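Local coordinates for glutamyl-tRNA synthetase (Methanothermobacter thermautotrophicus, PDB 3AII), which probably attaches glutamate to tRNA in two steps, activating it with ATP to Glu-AMP before transfer to the acceptor end, at residues R394-A408 against E522-F536. Sequence-based numbering, arbitrary orientation.
Sequences RSILEEEARRYFFAA and ELEVDDVVQLERFGF
Arg402, Tyr404 and Glu522 form a closed polar triangle. Arg402 NH1 donates to Glu522 OE2 at 2.7 Å in a salt bridge, with the oxygen near the guanidinium plane but the nitrogen well above the carboxylate plane. Tyr404 OH gives its proton to the same OE2 over a very short 2.5 Å, and accepts from Arg402 NE at 2.9 Å. The bend at chi3 (75°) turns the Arg402 guanidinium so that NE and NH1 serve both partners along one edge. With an alanine here, Glu522 OE2 would probably lose this countercharge and the Tyr404 hydroxyl its NE donor.

Backbone bonds fix a parallel register: Gln530 N to Arg402 O, Tyr404 N to Gln530 O and Glu532 N to Tyr404 O span 2.8 to 3.0 Å, with N-H...O angles of at least 164°. Before this ladder, water 3 links Arg402 N to Val528 O; beyond it, water 4 joins Phe406 N to Glu532 O. In the Arg403 conformer described, Glu532 OE1 lies over a guanidinium face, 3.4 Å from Arg403 NH1, where charge alone attracts; Arg403 NH2 bonds to Pro427 O, and Arg426 and Arg438 also hold the carboxylate.

Apolar contacts extend from the strands. Leu523 CD1 makes an off-centre CH-pi contact with Tyr404, and Phe406 turns its edge to the face of Phe534, their planes 71° apart. From helix 386-397, Leu397 CB meets Phe536 CD1 at 3.7 Å, while Ala401 CB abuts that ring's edge. Phe534 and Gly535 both face Leu531 in a classic beta bulge, and the parallel pairing of strand 402-408 with strand 528-531 closes the six-stranded mixed sheet, consistent with the beta-barrel anticodon-binding region of this synthetase family.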
loop_
_atom_site.group_PDB
_atom_site.type_symbol
_atom_site.label_atom_id
_atom_site.label_comp_id
_atom_site.label_asym_id
_atom_site.label_seq_id
_atom_site.Cartn_x
_atom_site.Cartn_y
_atom_site.Cartn_z
ATOM N N ARG A 394 15.477 6.210 3.387
ATOM C CA ARG A 394 16.930 6.352 3.333
ATOM C C ARG A 394 17.478 6.877 4.665
ATOM O O ARG A 394 18.483 6.383 5.168
ATOM C CB ARG A 394 17.319 7.274 2.180
ATOM C CG ARG A 394 18.822 7.480 2.014
ATOM C CD ARG A 394 19.116 8.374 0.801
ATOM N NE ARG A 394 18.542 7.817 -0.423
ATOM C CZ ARG A 394 17.512 8.342 -1.087
ATOM N NH1 ARG A 394 17.062 7.741 -2.186
ATOM N NH2 ARG A 394 16.939 9.466 -0.669
ATOM N N SER A 395 16.790 7.852 5.255
ATOM C CA SER A 395 17.199 8.387 6.547
ATOM C C SER A 395 17.263 7.308 7.616
ATOM O O SER A 395 18.123 7.348 8.493
ATOM C CB SER A 395 16.295 9.542 6.973
ATOM O OG SER A 395 16.456 10.611 6.058
ATOM N N ILE A 396 16.367 6.332 7.526
ATOM C CA ILE A 396 16.396 5.207 8.449
ATOM C C ILE A 396 17.506 4.216 8.098
ATOM O O ILE A 396 18.327 3.865 8.940
ATOM C CB ILE A 396 15.054 4.463 8.474
ATOM C CG1 ILE A 396 13.941 5.399 8.956
ATOM C CG2 ILE A 396 15.151 3.226 9.374
ATOM C CD1 ILE A 396 12.554 4.810 8.800
ATOM N N LEU A 397 17.529 3.759 6.852
ATOM C CA LEU A 397 18.474 2.727 6.457
ATOM C C LEU A 397 19.929 3.195 6.522
ATOM O O LEU A 397 20.826 2.410 6.831
ATOM C CB LEU A 397 18.156 2.210 5.051
ATOM C CG LEU A 397 16.839 1.468 4.885
ATOM C CD1 LEU A 397 16.745 0.875 3.472
ATOM C CD2 LEU A 397 16.739 0.387 5.948
ATOM N N GLU A 398 20.184 4.463 6.222
ATOM C CA GLU A 398 21.577 4.886 6.112
ATOM C C GLU A 398 22.276 4.854 7.463
ATOM O O GLU A 398 23.500 4.912 7.524
ATOM C CB GLU A 398 21.716 6.262 5.446
ATOM C CG GLU A 398 21.297 7.416 6.314
ATOM C CD GLU A 398 21.235 8.717 5.538
ATOM O OE1 GLU A 398 21.565 8.709 4.329
ATOM O OE2 GLU A 398 20.853 9.743 6.141
ATOM N N GLU A 399 21.508 4.732 8.538
ATOM C CA GLU A 399 22.103 4.737 9.869
ATOM C C GLU A 399 22.427 3.345 10.387
ATOM O O GLU A 399 23.084 3.204 11.417
ATOM C CB GLU A 399 21.204 5.468 10.869
ATOM C CG GLU A 399 21.120 6.970 10.632
ATOM C CD GLU A 399 22.487 7.636 10.564
ATOM O OE1 GLU A 399 22.593 8.713 9.937
ATOM O OE2 GLU A 399 23.457 7.085 11.129
ATOM N N GLU A 400 21.975 2.310 9.688
ATOM C CA GLU A 400 22.158 0.965 10.217
ATOM C C GLU A 400 22.445 -0.123 9.191
ATOM O O GLU A 400 22.942 -1.186 9.555
ATOM C CB GLU A 400 20.951 0.558 11.060
ATOM C CG GLU A 400 19.656 0.443 10.272
ATOM C CD GLU A 400 18.492 -0.005 11.140
ATOM O OE1 GLU A 400 17.697 0.860 11.568
ATOM O OE2 GLU A 400 18.373 -1.222 11.393
ATOM N N ALA A 401 22.132 0.122 7.923
ATOM C CA ALA A 401 22.268 -0.930 6.917
ATOM C C ALA A 401 23.737 -1.291 6.657
ATOM O O ALA A 401 24.554 -0.412 6.360
ATOM C CB ALA A 401 21.588 -0.509 5.608
ATOM N N ARG A 402 24.063 -2.581 6.731
ATOM C CA ARG A 402 25.432 -3.052 6.497
ATOM C C ARG A 402 25.828 -2.801 5.046
ATOM O O ARG A 402 24.998 -2.941 4.142
ATOM C CB ARG A 402 25.552 -4.552 6.809
ATOM C CG ARG A 402 25.231 -4.890 8.258
ATOM C CD ARG A 402 25.066 -6.399 8.467
ATOM N NE ARG A 402 26.340 -7.113 8.472
ATOM C CZ ARG A 402 27.016 -7.438 9.572
ATOM N NH1 ARG A 402 28.169 -8.085 9.478
ATOM N NH2 ARG A 402 26.540 -7.112 10.771
ATOM N N ARG A 403 27.090 -2.453 4.843
ATOM C CA ARG A 403 27.592 -2.090 3.519
ATOM C C ARG A 403 28.373 -3.212 2.849
ATOM O O ARG A 403 29.252 -3.822 3.461
ATOM C CB ARG A 403 28.492 -0.859 3.612
ATOM C CG ARG A 403 27.780 0.407 4.078
ATOM C CD ARG A 403 28.730 1.598 3.989
ATOM N NE ARG A 403 30.040 1.308 4.555
ATOM C CZ ARG A 403 31.063 2.160 4.517
ATOM N NH1 ARG A 403 30.903 3.342 3.941
ATOM N NH2 ARG A 403 32.236 1.839 5.040
ATOM N N TYR A 404 28.069 -3.453 1.570
ATOM C CA TYR A 404 28.815 -4.416 0.760
ATOM C C TYR A 404 29.040 -3.871 -0.651
ATOM O O TYR A 404 28.272 -3.022 -1.120
ATOM C CB TYR A 404 28.044 -5.738 0.665
ATOM C CG TYR A 404 27.771 -6.365 2.016
ATOM C CD1 TYR A 404 28.703 -7.211 2.607
ATOM C CD2 TYR A 404 26.615 -6.059 2.720
ATOM C CE1 TYR A 404 28.466 -7.772 3.859
ATOM C CE2 TYR A 404 26.373 -6.610 3.971
ATOM C CZ TYR A 404 27.298 -7.468 4.524
ATOM O OH TYR A 404 27.044 -7.996 5.775
ATOM N N PHE A 405 30.060 -4.397 -1.332
ATOM C CA PHE A 405 30.300 -4.088 -2.751
ATOM C C PHE A 405 29.630 -5.145 -3.631
ATOM O O PHE A 405 30.015 -6.320 -3.587
ATOM C CB PHE A 405 31.803 -4.086 -3.069
ATOM C CG PHE A 405 32.564 -2.904 -2.511
ATOM C CD1 PHE A 405 31.922 -1.703 -2.235
ATOM C CD2 PHE A 405 33.933 -2.997 -2.295
ATOM C CE1 PHE A 405 32.640 -0.610 -1.723
ATOM C CE2 PHE A 405 34.649 -1.907 -1.790
ATOM C CZ PHE A 405 34.003 -0.719 -1.521
ATOM N N PHE A 406 28.645 -4.719 -4.422
ATOM C CA PHE A 406 28.020 -5.544 -5.449
ATOM C C PHE A 406 28.338 -4.897 -6.784
ATOM O O PHE A 406 27.990 -3.746 -7.010
ATOM C CB PHE A 406 26.498 -5.600 -5.232
ATOM C CG PHE A 406 25.714 -6.135 -6.423
ATOM C CD1 PHE A 406 25.755 -7.482 -6.749
ATOM C CD2 PHE A 406 24.921 -5.283 -7.184
ATOM C CE1 PHE A 406 25.033 -7.981 -7.835
ATOM C CE2 PHE A 406 24.184 -5.766 -8.267
ATOM C CZ PHE A 406 24.240 -7.111 -8.593
ATOM N N ALA A 407 29.021 -5.640 -7.650
ATOM C CA ALA A 407 29.362 -5.144 -8.979
ATOM C C ALA A 407 28.369 -5.709 -9.993
ATOM O O ALA A 407 28.448 -6.888 -10.351
ATOM C CB ALA A 407 30.788 -5.554 -9.342
ATOM N N ALA A 408 27.436 -4.863 -10.429
ATOM C CA ALA A 408 26.459 -5.221 -11.458
ATOM C C ALA A 408 27.157 -5.371 -12.813
ATOM O O ALA A 408 28.063 -4.605 -13.117
ATOM C CB ALA A 408 25.413 -4.151 -11.551
ATOM N N GLU A 522 27.303 -13.813 4.951
ATOM C CA GLU A 522 26.830 -13.745 6.343
ATOM C C GLU A 522 25.376 -13.267 6.496
ATOM O O GLU A 522 24.777 -13.392 7.568
ATOM C CB GLU A 522 27.753 -12.836 7.172
ATOM C CG GLU A 522 27.508 -11.334 6.944
ATOM C CD GLU A 522 28.640 -10.470 7.477
ATOM O OE1 GLU A 522 29.439 -10.965 8.297
ATOM O OE2 GLU A 522 28.735 -9.292 7.075
ATOM N N LEU A 523 24.810 -12.705 5.429
ATOM C CA LEU A 523 23.466 -12.149 5.494
ATOM C C LEU A 523 22.403 -13.237 5.541
ATOM O O LEU A 523 22.596 -14.335 5.008
ATOM C CB LEU A 523 23.212 -11.249 4.284
ATOM C CG LEU A 523 24.149 -10.043 4.185
ATOM C CD1 LEU A 523 24.110 -9.430 2.787
ATOM C CD2 LEU A 523 23.778 -9.024 5.264
ATOM N N GLU A 524 21.294 -12.918 6.188
ATOM C CA GLU A 524 20.145 -13.803 6.206
ATOM C C GLU A 524 18.975 -13.108 5.544
ATOM O O GLU A 524 18.907 -11.881 5.510
ATOM C CB GLU A 524 19.794 -14.176 7.647
ATOM C CG GLU A 524 20.857 -15.045 8.319
ATOM C CD GLU A 524 20.573 -15.297 9.790
ATOM O OE1 GLU A 524 21.073 -16.309 10.325
ATOM O OE2 GLU A 524 19.854 -14.485 10.411
ATOM N N VAL A 525 18.049 -13.898 5.012
ATOM C CA VAL A 525 16.820 -13.348 4.449
ATOM C C VAL A 525 16.156 -12.347 5.402
ATOM O O VAL A 525 16.068 -12.574 6.612
ATOM C CB VAL A 525 15.840 -14.479 4.029
ATOM C CG1 VAL A 525 14.510 -13.897 3.567
ATOM C CG2 VAL A 525 16.484 -15.338 2.939
ATOM N N ASP A 526 15.710 -11.233 4.828
ATOM C CA ASP A 526 15.129 -10.083 5.531
ATOM C C ASP A 526 16.145 -9.004 5.899
ATOM O O ASP A 526 15.762 -7.883 6.226
ATOM C CB ASP A 526 14.337 -10.487 6.784
ATOM C CG ASP A 526 13.133 -11.350 6.465
ATOM O OD1 ASP A 526 12.706 -12.117 7.355
ATOM O OD2 ASP A 526 12.614 -11.264 5.332
ATOM N N ASP A 527 17.435 -9.326 5.857
ATOM C CA ASP A 527 18.443 -8.285 6.098
ATOM C C ASP A 527 18.349 -7.210 5.015
ATOM O O ASP A 527 18.146 -7.517 3.843
ATOM C CB ASP A 527 19.855 -8.873 6.136
ATOM C CG ASP A 527 20.133 -9.649 7.406
ATOM O OD1 ASP A 527 21.153 -10.371 7.434
ATOM O OD2 ASP A 527 19.333 -9.537 8.360
ATOM N N VAL A 528 18.470 -5.946 5.404
ATOM C CA VAL A 528 18.447 -4.871 4.417
ATOM C C VAL A 528 19.793 -4.191 4.432
ATOM O O VAL A 528 20.252 -3.768 5.485
ATOM C CB VAL A 528 17.333 -3.862 4.719
ATOM C CG1 VAL A 528 17.339 -2.750 3.683
ATOM C CG2 VAL A 528 15.970 -4.579 4.755
ATOM N N VAL A 529 20.438 -4.108 3.268
ATOM C CA VAL A 529 21.821 -3.684 3.206
ATOM C C VAL A 529 21.971 -2.520 2.252
ATOM O O VAL A 529 21.046 -2.178 1.507
ATOM C CB VAL A 529 22.726 -4.833 2.727
ATOM C CG1 VAL A 529 22.599 -6.020 3.667
ATOM C CG2 VAL A 529 22.362 -5.238 1.290
ATOM N N GLN A 530 23.136 -1.893 2.315
ATOM C CA GLN A 530 23.520 -0.897 1.335
ATOM C C GLN A 530 24.552 -1.511 0.389
ATOM O O GLN A 530 25.672 -1.870 0.796
ATOM C CB GLN A 530 24.104 0.347 2.017
ATOM C CG GLN A 530 24.487 1.416 1.012
ATOM C CD GLN A 530 24.844 2.747 1.648
ATOM O OE1 GLN A 530 25.009 2.852 2.866
ATOM N NE2 GLN A 530 24.948 3.778 0.822
ATOM N N LEU A 531 24.154 -1.683 -0.866
ATOM C CA LEU A 531 25.082 -2.074 -1.909
ATOM C C LEU A 531 25.738 -0.781 -2.370
ATOM O O LEU A 531 25.114 0.048 -3.045
ATOM C CB LEU A 531 24.305 -2.748 -3.040
ATOM C CG LEU A 531 23.523 -3.982 -2.576
ATOM C CD1 LEU A 531 22.783 -4.634 -3.744
ATOM C CD2 LEU A 531 24.448 -5.005 -1.890
ATOM N N GLU A 532 26.988 -0.579 -1.959
ATOM C CA GLU A 532 27.589 0.739 -2.067
ATOM C C GLU A 532 27.663 1.211 -3.512
ATOM O O GLU A 532 27.995 0.429 -4.400
ATOM C CB GLU A 532 28.976 0.747 -1.448
ATOM C CG GLU A 532 28.954 0.392 0.038
ATOM C CD GLU A 532 30.204 0.846 0.741
ATOM O OE1 GLU A 532 30.411 2.075 0.843
ATOM O OE2 GLU A 532 30.980 -0.016 1.188
ATOM N N ARG A 533 27.324 2.483 -3.710
ATOM C CA ARG A 533 27.328 3.095 -5.043
ATOM C C ARG A 533 26.311 2.450 -5.980
ATOM O O ARG A 533 26.368 2.645 -7.201
ATOM C CB ARG A 533 28.736 3.050 -5.666
ATOM C CG ARG A 533 29.825 3.721 -4.825
ATOM C CD ARG A 533 31.172 3.857 -5.583
ATOM N NE ARG A 533 31.085 4.779 -6.720
ATOM C CZ ARG A 533 31.037 4.398 -7.992
ATOM N NH1 ARG A 533 30.943 5.306 -8.958
ATOM N NH2 ARG A 533 31.092 3.112 -8.302
ATOM N N PHE A 534 25.383 1.676 -5.423
ATOM C CA PHE A 534 24.350 1.043 -6.232
ATOM C C PHE A 534 22.958 1.321 -5.642
ATOM O O PHE A 534 22.125 1.965 -6.283
ATOM C CB PHE A 534 24.639 -0.459 -6.383
ATOM C CG PHE A 534 23.681 -1.176 -7.299
ATOM C CD1 PHE A 534 23.819 -1.079 -8.676
ATOM C CD2 PHE A 534 22.648 -1.948 -6.779
ATOM C CE1 PHE A 534 22.931 -1.739 -9.523
ATOM C CE2 PHE A 534 21.751 -2.609 -7.623
ATOM C CZ PHE A 534 21.902 -2.505 -8.995
ATOM N N GLY A 535 22.713 0.870 -4.414
ATOM C CA GLY A 535 21.466 1.193 -3.739
ATOM C C GLY A 535 21.220 0.341 -2.506
ATOM O O GLY A 535 21.963 -0.600 -2.242
ATOM N N PHE A 536 20.172 0.669 -1.758
ATOM C CA PHE A 536 19.755 -0.164 -0.631
ATOM C C PHE A 536 18.881 -1.285 -1.160
ATOM O O PHE A 536 18.157 -1.095 -2.140
ATOM C CB PHE A 536 18.974 0.663 0.381
ATOM C CG PHE A 536 19.807 1.708 1.064
ATOM C CD1 PHE A 536 20.459 1.419 2.243
ATOM C CD2 PHE A 536 19.950 2.972 0.513
ATOM C CE1 PHE A 536 21.226 2.378 2.879
ATOM C CE2 PHE A 536 20.723 3.931 1.139
ATOM C CZ PHE A 536 21.360 3.634 2.325
HETATM O O HOH W 1 25.249 4.813 5.317
HETATM O O HOH W 2 23.910 2.050 5.518
HETATM O O HOH W 3 22.118 -4.672 7.338
HETATM O O HOH W 4 27.358 -2.208 -4.682
#